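Local coordinates for terminase, large subunit (Bacillus phage spp1, PDB 2WBN), which powers the ATP-driven translocation of viral DNA into empty capsids and, through the nuclease domain described here, cuts the genome to start and finish packaging, at residues 30-35 against 151-156; 132-137 against 198-203. One frame throughout, in Å; residues are numbered along the deposited sequence.

Contact 1 of 2, residues 30-35 against 151-156; sequences FENLQI and DAIVID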
loop_
_atom_site.group_PDB
_atom_site.type_symbol
_atom_site.label_atom_id
_atom_site.label_comp_id
_atom_site.label_asym_id
_atom_site.label_seq_id
_atom_site.Cartn_x
_atom_site.Cartn_y
_atom_site.Cartn_z
ATOM N N PHE A 30 -10.147 5.314 -9.775
ATOM C CA PHE A 30 -9.691 6.193 -8.697
ATOM C C PHE A 30 -9.989 7.671 -8.960
ATOM O O PHE A 30 -9.173 8.561 -8.669
ATOM C CB PHE A 30 -8.194 5.991 -8.416
ATOM C CG PHE A 30 -7.833 4.605 -7.932
ATOM C CD1 PHE A 30 -6.860 3.852 -8.587
ATOM C CD2 PHE A 30 -8.440 4.076 -6.802
ATOM C CE1 PHE A 30 -6.508 2.574 -8.125
ATOM C CE2 PHE A 30 -8.111 2.817 -6.338
ATOM C CZ PHE A 30 -7.134 2.053 -7.004
ATOM N N GLU A 31 -11.183 7.939 -9.490
ATOM C CA GLU A 31 -11.672 9.312 -9.579
ATOM C C GLU A 31 -11.632 9.957 -8.202
ATOM O O GLU A 31 -11.505 11.173 -8.097
ATOM C CB GLU A 31 -13.088 9.349 -10.148
ATOM C CG GLU A 31 -13.173 8.936 -11.615
ATOM C CD GLU A 31 -14.601 8.933 -12.129
ATOM O OE1 GLU A 31 -15.345 9.859 -11.772
ATOM O OE2 GLU A 31 -14.965 8.007 -12.878
ATOM N N ASN A 32 -11.695 9.132 -7.158
ATOM C CA ASN A 32 -11.588 9.580 -5.760
ATOM C C ASN A 32 -10.229 10.124 -5.269
ATOM O O ASN A 32 -10.094 10.452 -4.086
ATOM C CB ASN A 32 -12.042 8.460 -4.822
ATOM C CG ASN A 32 -11.133 7.258 -4.854
ATOM O OD1 ASN A 32 -10.139 7.260 -5.571
ATOM N ND2 ASN A 32 -11.467 6.225 -4.073
ATOM N N LEU A 33 -9.243 10.252 -6.145
ATOM C CA LEU A 33 -7.901 10.676 -5.713
ATOM C C LEU A 33 -7.834 12.156 -5.400
ATOM O O LEU A 33 -8.350 12.962 -6.169
ATOM C CB LEU A 33 -6.837 10.347 -6.768
ATOM C CG LEU A 33 -6.399 8.893 -6.923
ATOM C CD1 LEU A 33 -5.237 8.828 -7.927
ATOM C CD2 LEU A 33 -5.977 8.318 -5.588
ATOM N N GLN A 34 -7.251 12.477 -4.237
ATOM C CA GLN A 34 -6.997 13.841 -3.818
ATOM C C GLN A 34 -5.469 13.968 -3.657
ATOM O O GLN A 34 -4.875 13.423 -2.729
ATOM C CB GLN A 34 -7.773 14.146 -2.535
ATOM C CG GLN A 34 -7.941 15.594 -2.252
ATOM C CD GLN A 34 -8.985 16.320 -3.121
ATOM O OE1 GLN A 34 -8.901 17.523 -3.269
ATOM N NE2 GLN A 34 -9.977 15.602 -3.634
ATOM N N ILE A 35 -4.836 14.609 -4.634
ATOM C CA ILE A 35 -3.376 14.624 -4.751
ATOM C C ILE A 35 -2.902 16.050 -4.920
ATOM O O ILE A 35 -3.243 16.733 -5.903
ATOM C CB ILE A 35 -2.840 13.827 -5.967
ATOM C CG1 ILE A 35 -3.376 12.400 -5.998
ATOM C CG2 ILE A 35 -1.278 13.832 -5.943
ATOM C CD1 ILE A 35 -2.855 11.547 -7.173
ATOM N N ASP A 151 -14.428 7.349 -0.430
ATOM C CA ASP A 151 -14.828 8.740 -0.713
ATOM C C ASP A 151 -13.634 9.551 -1.178
ATOM O O ASP A 151 -13.758 10.346 -2.104
ATOM C CB ASP A 151 -15.476 9.385 0.506
ATOM C CG ASP A 151 -16.919 8.964 0.685
ATOM O OD1 ASP A 151 -17.440 8.179 -0.147
ATOM O OD2 ASP A 151 -17.539 9.406 1.670
ATOM N N ALA A 152 -12.477 9.335 -0.555
ATOM C CA ALA A 152 -11.256 10.004 -0.975
ATOM C C ALA A 152 -10.015 9.183 -0.635
ATOM O O ALA A 152 -9.929 8.606 0.457
ATOM C CB ALA A 152 -11.176 11.389 -0.316
ATOM N N ILE A 153 -9.071 9.141 -1.574
ATOM C CA ILE A 153 -7.713 8.648 -1.312
ATOM C C ILE A 153 -6.790 9.849 -1.388
ATOM O O ILE A 153 -6.612 10.421 -2.466
ATOM C CB ILE A 153 -7.278 7.615 -2.347
ATOM C CG1 ILE A 153 -8.203 6.398 -2.296
ATOM C CG2 ILE A 153 -5.789 7.192 -2.134
ATOM C CD1 ILE A 153 -7.977 5.413 -3.441
ATOM N N VAL A 154 -6.207 10.213 -0.245
ATOM C CA VAL A 154 -5.531 11.495 -0.061
ATOM C C VAL A 154 -4.046 11.246 -0.005
ATOM O O VAL A 154 -3.555 10.520 0.876
ATOM C CB VAL A 154 -5.982 12.232 1.225
ATOM C CG1 VAL A 154 -5.341 13.609 1.310
ATOM C CG2 VAL A 154 -7.501 12.355 1.276
ATOM N N ILE A 155 -3.333 11.847 -0.947
ATOM C CA ILE A 155 -1.920 11.592 -1.144
ATOM C C ILE A 155 -1.177 12.900 -1.340
ATOM O O ILE A 155 -1.527 13.720 -2.203
ATOM C CB ILE A 155 -1.649 10.690 -2.383
ATOM C CG1 ILE A 155 -2.529 9.431 -2.386
ATOM C CG2 ILE A 155 -0.129 10.278 -2.446
ATOM C CD1 ILE A 155 -2.584 8.750 -3.761
ATOM N N ASP A 156 -0.120 13.064 -0.562
ATOM C CA ASP A 156 0.763 14.207 -0.659
ATOM C C ASP A 156 2.057 13.738 -1.335
ATOM O O ASP A 156 2.839 12.971 -0.726
ATOM C CB ASP A 156 1.046 14.685 0.751
ATOM C CG ASP A 156 1.782 16.010 0.813
ATOM O OD1 ASP A 156 2.493 16.389 -0.154
ATOM O OD2 ASP A 156 1.661 16.659 1.885
#

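Contact 2 of 2, residues 132-137 against 198-203; sequences GAKKGP and AFERDM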
loop_
_atom_site.group_PDB
_atom_site.type_symbol
_atom_site.label_atom_id
_atom_site.label_comp_id
_atom_site.label_asym_id
_atom_site.label_seq_id
_atom_site.Cartn_x
_atom_site.Cartn_y
_atom_site.Cartn_z
ATOM N N GLY A 132 1.503 -12.414 7.530
ATOM C CA GLY A 132 1.139 -12.673 6.155
ATOM C C GLY A 132 -0.275 -12.206 5.876
ATOM O O GLY A 132 -1.157 -12.334 6.738
ATOM N N ALA A 133 -0.484 -11.633 4.689
ATOM C CA ALA A 133 -1.825 -11.350 4.207
ATOM C C ALA A 133 -2.610 -12.656 4.192
ATOM O O ALA A 133 -2.153 -13.642 3.636
ATOM C CB ALA A 133 -1.786 -10.753 2.813
ATOM N N LYS A 134 -3.782 -12.642 4.822
ATOM C CA LYS A 134 -4.669 -13.804 4.861
ATOM C C LYS A 134 -5.363 -14.041 3.525
ATOM O O LYS A 134 -5.608 -15.190 3.144
ATOM C CB LYS A 134 -5.716 -13.650 5.975
ATOM C CG LYS A 134 -5.142 -13.821 7.377
ATOM C CD LYS A 134 -6.180 -13.536 8.461
ATOM C CE LYS A 134 -5.755 -14.131 9.810
ATOM N NZ LYS A 134 -4.360 -13.714 10.177
ATOM N N LYS A 135 -5.683 -12.962 2.814
ATOM C CA LYS A 135 -6.411 -13.089 1.559
ATOM C C LYS A 135 -5.501 -13.615 0.457
ATOM O O LYS A 135 -4.287 -13.437 0.506
ATOM C CB LYS A 135 -7.049 -11.766 1.150
ATOM C CG LYS A 135 -8.303 -11.405 1.942
ATOM C CD LYS A 135 -9.048 -10.288 1.240
ATOM C CE LYS A 135 -10.355 -9.914 1.920
ATOM N NZ LYS A 135 -10.866 -8.694 1.243
ATOM N N GLY A 136 -6.112 -14.276 -0.524
ATOM C CA GLY A 136 -5.382 -15.005 -1.553
ATOM C C GLY A 136 -5.316 -14.260 -2.867
ATOM O O GLY A 136 -5.704 -13.101 -2.935
ATOM N N PRO A 137 -4.829 -14.932 -3.927
ATOM C CA PRO A 137 -4.731 -14.288 -5.239
ATOM C C PRO A 137 -6.092 -13.911 -5.842
ATOM O O PRO A 137 -6.171 -12.933 -6.594
ATOM C CB PRO A 137 -4.014 -15.337 -6.098
ATOM C CG PRO A 137 -3.395 -16.307 -5.116
ATOM C CD PRO A 137 -4.324 -16.319 -3.955
ATOM N N ALA A 198 -2.591 -3.913 3.168
ATOM C CA ALA A 198 -2.714 -3.121 4.390
ATOM C C ALA A 198 -4.163 -3.010 4.864
ATOM O O ALA A 198 -4.417 -2.983 6.069
ATOM C CB ALA A 198 -2.119 -1.725 4.188
ATOM N N PHE A 199 -5.094 -2.930 3.912
ATOM C CA PHE A 199 -6.529 -2.786 4.198
ATOM C C PHE A 199 -7.371 -4.053 4.044
ATOM O O PHE A 199 -8.602 -3.972 4.072
ATOM C CB PHE A 199 -7.111 -1.707 3.300
ATOM C CG PHE A 199 -6.728 -0.337 3.723
ATOM C CD1 PHE A 199 -5.613 0.280 3.187
ATOM C CD2 PHE A 199 -7.436 0.307 4.723
ATOM C CE1 PHE A 199 -5.243 1.560 3.604
ATOM C CE2 PHE A 199 -7.067 1.574 5.137
ATOM C CZ PHE A 199 -5.966 2.187 4.588
ATOM N N GLU A 200 -6.739 -5.218 3.903
ATOM C CA GLU A 200 -7.516 -6.442 3.656
ATOM C C GLU A 200 -8.531 -6.755 4.765
ATOM O O GLU A 200 -9.594 -7.292 4.483
ATOM C CB GLU A 200 -6.608 -7.653 3.373
ATOM C CG GLU A 200 -5.816 -8.163 4.564
ATOM C CD GLU A 200 -5.270 -9.577 4.360
ATOM O OE1 GLU A 200 -5.177 -10.063 3.212
ATOM O OE2 GLU A 200 -4.937 -10.210 5.376
ATOM N N ARG A 201 -8.208 -6.419 6.015
ATOM C CA ARG A 201 -9.103 -6.730 7.152
ATOM C C ARG A 201 -10.238 -5.719 7.313
ATOM O O ARG A 201 -11.103 -5.901 8.166
ATOM C CB ARG A 201 -8.341 -6.794 8.484
ATOM C CG ARG A 201 -7.023 -7.573 8.481
ATOM C CD ARG A 201 -7.194 -9.026 8.061
ATOM N NE ARG A 201 -5.903 -9.659 7.771
ATOM C CZ ARG A 201 -5.028 -10.076 8.688
ATOM N NH1 ARG A 201 -5.291 -9.955 9.988
ATOM N NH2 ARG A 201 -3.882 -10.639 8.298
ATOM N N ASP A 202 -10.234 -4.646 6.524
ATOM C CA ASP A 202 -11.238 -3.599 6.676
ATOM C C ASP A 202 -12.351 -3.695 5.642
ATOM O O ASP A 202 -13.239 -2.861 5.623
ATOM C CB ASP A 202 -10.569 -2.236 6.594
ATOM C CG ASP A 202 -9.625 -1.991 7.743
ATOM O OD1 ASP A 202 -8.392 -2.014 7.530
ATOM O OD2 ASP A 202 -10.116 -1.759 8.868
HETATM N N MSE A 203 -12.321 -4.729 4.806
HETATM C CA MSE A 203 -13.198 -4.778 3.641
HETATM C C MSE A 203 -14.436 -5.648 3.874
HETATM O O MSE A 203 -14.519 -6.363 4.875
HETATM C CB MSE A 203 -12.419 -5.256 2.431
HETATM C CG MSE A 203 -11.125 -4.500 2.229
HETATM SE SE MSE A 203 -10.117 -5.241 0.775
HETATM C CE MSE A 203 -8.665 -3.922 0.691
#

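Contact 1 of 2, residues 30-35 against 151-156
Leu33, Gln34 and Ile35 pair with Ile153, Val154 and Ile155 as parallel beta strands at one margin of the mixed sheet of this RNase H-like nuclease domain. Strand 33-35 is the outermost strand there, and strand 152-155 lies between it and strand 77-86, to which its backbone is also hydrogen-bonded. The two axes approach to 4.6 Å with 20° between their directions.

Three backbone hydrogen bonds fix the register. Ile153 N donates to Asn32 O (3.0 Å), Gln34 N to Ile153 O, nearly straight at 175°, and Ile155 N to Gln34 O (2.8 Å). Four CA-H...O contacts fill in between them, among them Ile35 CA to Ile155 O at 3.3 Å.

Apolar packing lies on the face carrying Leu33, Ile35, Ile153 and Ile155, against which helix 161-169 is laid. One methyl of Leu33, CD2, touches both isoleucines, 3.6 Å from Ile153 CB and 3.9 Å from Ile155 CD1.

Ahead of the strand, a type I turn from Phe30 to Leu33 brings two flat groups to the end of Ile153. The Asn32 amide is swung over it with CG between the backbone N and the carbonyl carbon (chi1 66°), which sets OD1 3.6 Å from Ile153 CD1; its ND2 is bound by the carbonyls of Leu147 and Leu150. The Phe30 ring meets the same methyl separately, Phe30 CD2 lying 3.6 Å from Ile153 CD1.

Contact 2 of 2, residues 132-137 against 198-203
Glu200 reaches from the segment after helix 190-198 to the loop that follows edge strand 130-132 of the RNase H-like fold, and its carboxylate is gripped there by two successive backbone amides. Lys134 N donates to the syn lone pair of Glu200 OE2 at 2.7 Å, while Lys135 N meets Glu200 OE1 at 3.0 Å, from 30° out of the carboxylate plane. Glu200 has CG between its own backbone N and carbonyl carbon (chi1 70°) and the chain extended beyond; this carries the carboxylate to the loop.

A salt bridge braces the same carboxylate from its other side: Arg201 NE binds Glu200 OE2 at 2.6 Å on the anti side, and OE2 lies within 2° of the guanidinium plane of Arg201. This buried oxygen therefore takes two strong bonds, which should stabilise its negative charge.

Lysine chains pack along both residues. Lys134 crosses Arg201 at about a right angle, its CD 3.6 Å above the guanidinium plane. Glu131 OE2 forms salt bridges with both Lys134 NZ and Arg201 NH2, which should offset their like charges. Lys135 slides past Glu200 in the opposite direction, extended along its length, until Lys135 NZ lies 3.6 Å from SE of selenomethionine Met203.

The two contacts sit at opposite margins of one mixed sheet: strand 33-35 in contact 1 and strand 130-132, which leads into contact 2, are its outermost strands within the chain. Their centres are 21 Å apart and their nearest atoms about 8 Å apart, so they do not touch. Helix 140-148 connects the loop of contact 2 to strand 152-155 of contact 1. Contact 2 is the nearer to the manganese-binding residues: the Ala133 side chain is about 7 Å from that of Asp111 and about 9 Å from that of Asp56, whereas the side chain of Phe30 in contact 1 is about 10 Å from that of Asp193. Neither contact supplies a metal ligand.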